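Hypothetical protein DUF871 (Enterococcus faecalis, PDB 2P0O) is of unknown function but probably cleaves the glycosidic bond of 6-phosphorylated N-acetylmuramic acid sugars during cell-wall recycling. Local coordinates at residues A[172-185]-A[216-230]. Residues are numbered along the deposited sequence; the frame is centred on the assembly and turned at random.
With NA (sodium ion), chain C.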
loop_
_atom_site.group_PDB
_atom_site.type_symbol
_atom_site.label_atom_id
_atom_site.label_comp_id
_atom_site.label_asym_id
_atom_site.label_seq_id
_atom_site.Cartn_x
_atom_site.Cartn_y
_atom_site.Cartn_z
ATOM N N LEU A 172 20.415 4.421 -3.161
ATOM C CA LEU A 172 19.643 3.170 -3.036
ATOM C C LEU A 172 18.139 3.324 -3.286
ATOM O O LEU A 172 17.613 4.432 -3.217
ATOM C CB LEU A 172 19.887 2.561 -1.656
ATOM C CG LEU A 172 21.362 2.461 -1.244
ATOM C CD1 LEU A 172 21.493 2.174 0.238
ATOM C CD2 LEU A 172 22.065 1.390 -2.059
ATOM N N GLN A 173 17.464 2.216 -3.601
ATOM C CA GLN A 173 16.019 2.180 -3.684
ATOM C C GLN A 173 15.462 1.834 -2.287
ATOM O O GLN A 173 16.068 1.063 -1.546
ATOM C CB GLN A 173 15.556 1.127 -4.675
ATOM C CG GLN A 173 15.612 1.529 -6.170
ATOM C CD GLN A 173 15.445 0.318 -7.084
ATOM O OE1 GLN A 173 16.392 -0.450 -7.291
ATOM N NE2 GLN A 173 14.238 0.131 -7.621
ATOM N N VAL A 174 14.308 2.406 -1.950
ATOM C CA VAL A 174 13.670 2.213 -0.646
ATOM C C VAL A 174 12.362 1.463 -0.838
ATOM O O VAL A 174 11.488 1.920 -1.579
ATOM C CB VAL A 174 13.383 3.563 0.050
ATOM C CG1 VAL A 174 12.529 3.342 1.344
ATOM C CG2 VAL A 174 14.677 4.263 0.353
ATOM N N PHE A 175 12.260 0.313 -0.170
ATOM C CA PHE A 175 11.093 -0.558 -0.201
ATOM C C PHE A 175 10.551 -0.682 1.238
ATOM O O PHE A 175 11.315 -0.824 2.217
ATOM C CB PHE A 175 11.495 -1.968 -0.682
ATOM C CG PHE A 175 11.666 -2.104 -2.180
ATOM C CD1 PHE A 175 12.664 -1.427 -2.850
ATOM C CD2 PHE A 175 10.847 -2.970 -2.908
ATOM C CE1 PHE A 175 12.816 -1.574 -4.235
ATOM C CE2 PHE A 175 11.004 -3.140 -4.287
ATOM C CZ PHE A 175 11.975 -2.426 -4.958
ATOM N N THR A 176 9.232 -0.691 1.351
ATOM C CA THR A 176 8.570 -0.696 2.634
ATOM C C THR A 176 7.315 -1.575 2.559
ATOM O O THR A 176 6.789 -1.846 1.466
ATOM C CB THR A 176 8.185 0.750 3.031
ATOM O OG1 THR A 176 7.634 0.742 4.350
ATOM C CG2 THR A 176 7.140 1.320 2.080
ATOM N N PHE A 177 6.826 -2.004 3.716
ATOM C CA PHE A 177 5.616 -2.791 3.780
ATOM C C PHE A 177 4.423 -2.004 4.326
ATOM O O PHE A 177 4.586 -1.037 5.079
ATOM C CB PHE A 177 5.808 -4.038 4.671
ATOM C CG PHE A 177 6.784 -5.039 4.117
ATOM C CD1 PHE A 177 6.376 -5.990 3.174
ATOM C CD2 PHE A 177 8.109 -5.029 4.533
ATOM C CE1 PHE A 177 7.263 -6.933 2.663
ATOM C CE2 PHE A 177 9.019 -5.988 4.057
ATOM C CZ PHE A 177 8.601 -6.927 3.089
ATOM N N VAL A 178 3.219 -2.454 3.967
ATOM C CA VAL A 178 2.035 -2.075 4.709
ATOM C C VAL A 178 1.393 -3.403 5.113
ATOM O O VAL A 178 1.622 -4.428 4.461
ATOM C CB VAL A 178 1.047 -1.194 3.878
ATOM C CG1 VAL A 178 1.657 0.185 3.584
ATOM C CG2 VAL A 178 0.606 -1.888 2.568
ATOM N N PRO A 179 0.543 -3.383 6.164
ATOM C CA PRO A 179 -0.128 -4.623 6.539
ATOM C C PRO A 179 -1.260 -4.946 5.558
ATOM O O PRO A 179 -1.701 -4.074 4.786
ATOM C CB PRO A 179 -0.673 -4.310 7.939
ATOM C CG PRO A 179 -0.960 -2.825 7.897
ATOM C CD PRO A 179 0.135 -2.237 7.003
ATOM N N GLY A 180 -1.701 -6.195 5.554
ATOM C CA GLY A 180 -2.904 -6.574 4.821
ATOM C C GLY A 180 -4.067 -6.782 5.788
ATOM O O GLY A 180 -3.863 -6.874 7.008
ATOM N N ASP A 181 -5.282 -6.868 5.254
ATOM C CA ASP A 181 -6.480 -6.970 6.077
ATOM C C ASP A 181 -7.430 -8.068 5.624
ATOM O O ASP A 181 -8.593 -8.075 6.056
ATOM C CB ASP A 181 -7.221 -5.622 6.080
ATOM C CG ASP A 181 -7.674 -5.186 4.667
ATOM O OD1 ASP A 181 -7.174 -5.745 3.668
ATOM O OD2 ASP A 181 -8.504 -4.257 4.563
ATOM N N GLY A 182 -6.951 -8.970 4.758
ATOM C CA GLY A 182 -7.671 -10.182 4.370
ATOM C C GLY A 182 -7.228 -11.305 5.317
ATOM O O GLY A 182 -7.635 -11.338 6.487
ATOM N N GLN A 183 -6.383 -12.203 4.806
ATOM C CA GLN A 183 -5.653 -13.180 5.599
ATOM C C GLN A 183 -4.395 -12.603 6.223
ATOM O O GLN A 183 -3.414 -12.324 5.511
ATOM C CB GLN A 183 -5.208 -14.345 4.724
ATOM C CG GLN A 183 -5.967 -15.612 4.927
ATOM C CD GLN A 183 -5.329 -16.753 4.133
ATOM O OE1 GLN A 183 -5.842 -17.157 3.079
ATOM N NE2 GLN A 183 -4.175 -17.240 4.615
ATOM N N THR A 184 -4.410 -12.473 7.545
ATOM C CA THR A 184 -3.252 -11.945 8.266
ATOM C C THR A 184 -2.336 -13.093 8.706
ATOM O O THR A 184 -2.802 -14.200 8.959
ATOM C CB THR A 184 -3.659 -11.068 9.461
ATOM O OG1 THR A 184 -4.551 -11.809 10.301
ATOM C CG2 THR A 184 -4.352 -9.799 8.978
ATOM N N ARG A 185 -1.038 -12.821 8.773
ATOM C CA ARG A 185 -0.051 -13.831 9.147
ATOM C C ARG A 185 -0.090 -14.035 10.660
ATOM O O ARG A 185 -0.139 -13.060 11.425
ATOM C CB ARG A 185 1.357 -13.395 8.660
ATOM C CG ARG A 185 2.563 -14.142 9.271
ATOM C CD ARG A 185 3.213 -15.255 8.432
ATOM N NE ARG A 185 2.270 -16.097 7.702
ATOM C CZ ARG A 185 2.494 -17.359 7.303
ATOM N NH1 ARG A 185 1.539 -17.997 6.631
ATOM N NH2 ARG A 185 3.639 -17.996 7.576
ATOM N N VAL A 216 10.232 7.035 -0.869
ATOM C CA VAL A 216 9.845 5.624 -0.915
ATOM C C VAL A 216 9.694 5.249 -2.386
ATOM O O VAL A 216 9.048 5.979 -3.164
ATOM C CB VAL A 216 8.513 5.370 -0.174
ATOM C CG1 VAL A 216 8.080 3.888 -0.296
ATOM C CG2 VAL A 216 8.626 5.814 1.298
ATOM N N ASP A 217 10.254 4.122 -2.781
ATOM C CA ASP A 217 10.156 3.741 -4.183
ATOM C C ASP A 217 9.112 2.659 -4.402
ATOM O O ASP A 217 8.520 2.574 -5.487
ATOM C CB ASP A 217 11.523 3.335 -4.730
ATOM C CG ASP A 217 12.534 4.458 -4.614
ATOM O OD1 ASP A 217 12.392 5.466 -5.341
ATOM O OD2 ASP A 217 13.460 4.353 -3.786
ATOM N N ALA A 218 8.843 1.868 -3.364
ATOM C CA ALA A 218 7.934 0.731 -3.503
ATOM C C ALA A 218 7.208 0.389 -2.222
ATOM O O ALA A 218 7.751 0.568 -1.121
ATOM C CB ALA A 218 8.680 -0.480 -4.037
ATOM N N VAL A 219 5.977 -0.098 -2.362
ATOM C CA VAL A 219 5.179 -0.496 -1.214
ATOM C C VAL A 219 4.603 -1.896 -1.440
ATOM O O VAL A 219 3.969 -2.138 -2.479
ATOM C CB VAL A 219 4.030 0.508 -0.940
ATOM C CG1 VAL A 219 3.292 0.109 0.339
ATOM C CG2 VAL A 219 4.576 1.911 -0.793
ATOM N N TYR A 220 4.833 -2.785 -0.458
ATOM C CA TYR A 220 4.379 -4.168 -0.479
ATOM C C TYR A 220 3.396 -4.485 0.642
ATOM O O TYR A 220 3.587 -4.083 1.783
ATOM C CB TYR A 220 5.578 -5.124 -0.359
ATOM C CG TYR A 220 6.312 -5.335 -1.684
ATOM C CD1 TYR A 220 6.853 -4.235 -2.387
ATOM C CD2 TYR A 220 6.468 -6.624 -2.236
ATOM C CE1 TYR A 220 7.520 -4.412 -3.601
ATOM C CE2 TYR A 220 7.150 -6.822 -3.477
ATOM C CZ TYR A 220 7.673 -5.701 -4.137
ATOM O OH TYR A 220 8.343 -5.833 -5.324
ATOM N N ILE A 221 2.369 -5.256 0.318
ATOM C CA ILE A 221 1.516 -5.846 1.340
ATOM C C ILE A 221 2.356 -6.871 2.101
ATOM O O ILE A 221 2.910 -7.803 1.487
ATOM C CB ILE A 221 0.257 -6.565 0.755
ATOM C CG1 ILE A 221 -0.379 -5.748 -0.396
ATOM C CG2 ILE A 221 -0.748 -6.900 1.891
ATOM C CD1 ILE A 221 -0.820 -4.344 0.037
ATOM N N GLY A 222 2.422 -6.713 3.428
ATOM C CA GLY A 222 3.178 -7.635 4.281
ATOM C C GLY A 222 2.450 -8.934 4.542
ATOM O O GLY A 222 3.062 -10.017 4.483
ATOM N N ASP A 223 1.149 -8.860 4.860
ATOM C CA ASP A 223 0.372 -10.081 5.117
ATOM C C ASP A 223 0.009 -10.873 3.839
ATOM O O ASP A 223 0.159 -10.351 2.728
ATOM C CB ASP A 223 -0.896 -9.732 5.864
ATOM C CG ASP A 223 -0.616 -9.158 7.215
ATOM O OD1 ASP A 223 -0.464 -9.949 8.157
ATOM O OD2 ASP A 223 -0.544 -7.913 7.339
ATOM N N PRO A 224 -0.449 -12.142 3.988
ATOM C CA PRO A 224 -0.846 -12.957 2.833
ATOM C C PRO A 224 -1.812 -12.334 1.808
ATOM O O PRO A 224 -1.623 -12.550 0.610
ATOM C CB PRO A 224 -1.464 -14.209 3.476
ATOM C CG PRO A 224 -0.689 -14.376 4.789
ATOM C CD PRO A 224 -0.500 -12.913 5.245
ATOM N N THR A 225 -2.849 -11.629 2.257
ATOM C CA THR A 225 -3.819 -11.039 1.347
ATOM C C THR A 225 -4.420 -9.777 1.957
ATOM O O THR A 225 -4.339 -9.523 3.178
ATOM C CB THR A 225 -5.015 -11.997 1.009
ATOM O OG1 THR A 225 -5.834 -12.168 2.179
ATOM C CG2 THR A 225 -4.560 -13.395 0.462
ATOM N N ILE A 226 -5.042 -8.988 1.088
ATOM C CA ILE A 226 -5.903 -7.891 1.518
ATOM C C ILE A 226 -7.331 -8.348 1.276
ATOM O O ILE A 226 -7.539 -9.292 0.516
ATOM C CB ILE A 226 -5.614 -6.594 0.744
ATOM C CG1 ILE A 226 -5.349 -6.887 -0.732
ATOM C CG2 ILE A 226 -4.443 -5.818 1.420
ATOM C CD1 ILE A 226 -5.341 -5.654 -1.609
ATOM N N SER A 227 -8.304 -7.698 1.914
ATOM C CA SER A 227 -9.712 -8.053 1.721
ATOM C C SER A 227 -10.193 -7.636 0.324
ATOM O O SER A 227 -9.573 -6.795 -0.323
ATOM C CB SER A 227 -10.572 -7.350 2.756
ATOM O OG SER A 227 -10.549 -5.957 2.491
ATOM N N GLU A 228 -11.294 -8.234 -0.136
ATOM C CA GLU A 228 -11.944 -7.828 -1.376
ATOM C C GLU A 228 -12.242 -6.320 -1.439
ATOM O O GLU A 228 -12.082 -5.690 -2.495
ATOM C CB GLU A 228 -13.237 -8.640 -1.593
ATOM C CG GLU A 228 -13.006 -10.149 -1.743
ATOM C CD GLU A 228 -12.783 -10.585 -3.201
ATOM O OE1 GLU A 228 -12.822 -9.713 -4.111
ATOM O OE2 GLU A 228 -12.581 -11.807 -3.440
ATOM N N ARG A 229 -12.664 -5.752 -0.311
ATOM C CA ARG A 229 -12.992 -4.348 -0.200
ATOM C C ARG A 229 -11.782 -3.474 -0.522
ATOM O O ARG A 229 -11.875 -2.436 -1.223
ATOM C CB ARG A 229 -13.439 -4.060 1.238
ATOM C CG ARG A 229 -14.017 -2.662 1.440
ATOM C CD ARG A 229 -14.344 -2.411 2.919
ATOM N NE ARG A 229 -15.094 -1.169 3.077
ATOM C CZ ARG A 229 -14.561 0.057 3.131
ATOM N NH1 ARG A 229 -13.242 0.244 3.042
ATOM N NH2 ARG A 229 -15.356 1.102 3.263
ATOM N N THR A 230 -10.651 -3.881 0.048
ATOM C CA THR A 230 -9.414 -3.154 -0.109
ATOM C C THR A 230 -8.878 -3.313 -1.531
ATOM O O THR A 230 -8.403 -2.352 -2.121
ATOM C CB THR A 230 -8.403 -3.596 0.986
ATOM O OG1 THR A 230 -8.986 -3.310 2.259
ATOM C CG2 THR A 230 -7.095 -2.846 0.868
HETATM NA NA NA C . 7.403 7.768 -3.697
HETATM O O HOH W 1 -11.532 -4.956 4.683
HETATM O O HOH W 2 -0.441 -10.413 10.998
#
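Asp-223 reaches across to the loop after strand 173-178 with both carboxylate oxygens: OD2 of Asp-223 accepts from Gly-180 N at 2.7 Å. On the other oxygen, Asp-223 OD1 takes the N-H of Arg-185 through its anti lone pair, with Arg-185 N 3.0 Å away. CG of Asp-223 stands beside the backbone N (chi1 -64°), which sends the short, rigid carboxylate between the two amides and ties both ends of the turn to one residue. OD2 also accepts from Leu-192 N. Gly-180, without a side chain, lets its CA lie 3.7 Å from Ile-221 CG2 and lets the chain pass close to Thr-225 O. Pro-224, with no N-H to offer, lays its CD against Gln-183 O at 3.0 Å, while Thr-225 OG1 receives the N-H of Gln-183 almost straight, at 174°.

Further along, Asp-181 secures the start of helix 228-240. Thr-230 OG1 donates to the syn lone pair of Asp-181 OD2 at 2.5 Å, whereas Ser-227 N, at the N-cap, meets Asp-181 OD1 from above the carboxylate plane; Lys-341 forms a salt bridge with OD2.

Before these loops, strands 173-178 and 218-221 run parallel, joined by bonds such as Tyr-220 N to Thr-176 O. On one face Tyr-220 sets CE1 3.7 Å from CD2 of Phe-175, their rings inclined at 45°, and the small Ala-218 fits its CB over a face of the Phe-175 ring. On the other, Val-178 packs on Val-219 and Ile-221. These are the last two strands of a TIM barrel, linked by a beta-alpha-beta crossover through helix 203-212, with the loops that follow them hydrogen-bonded to each other at the C-terminal end of the barrel.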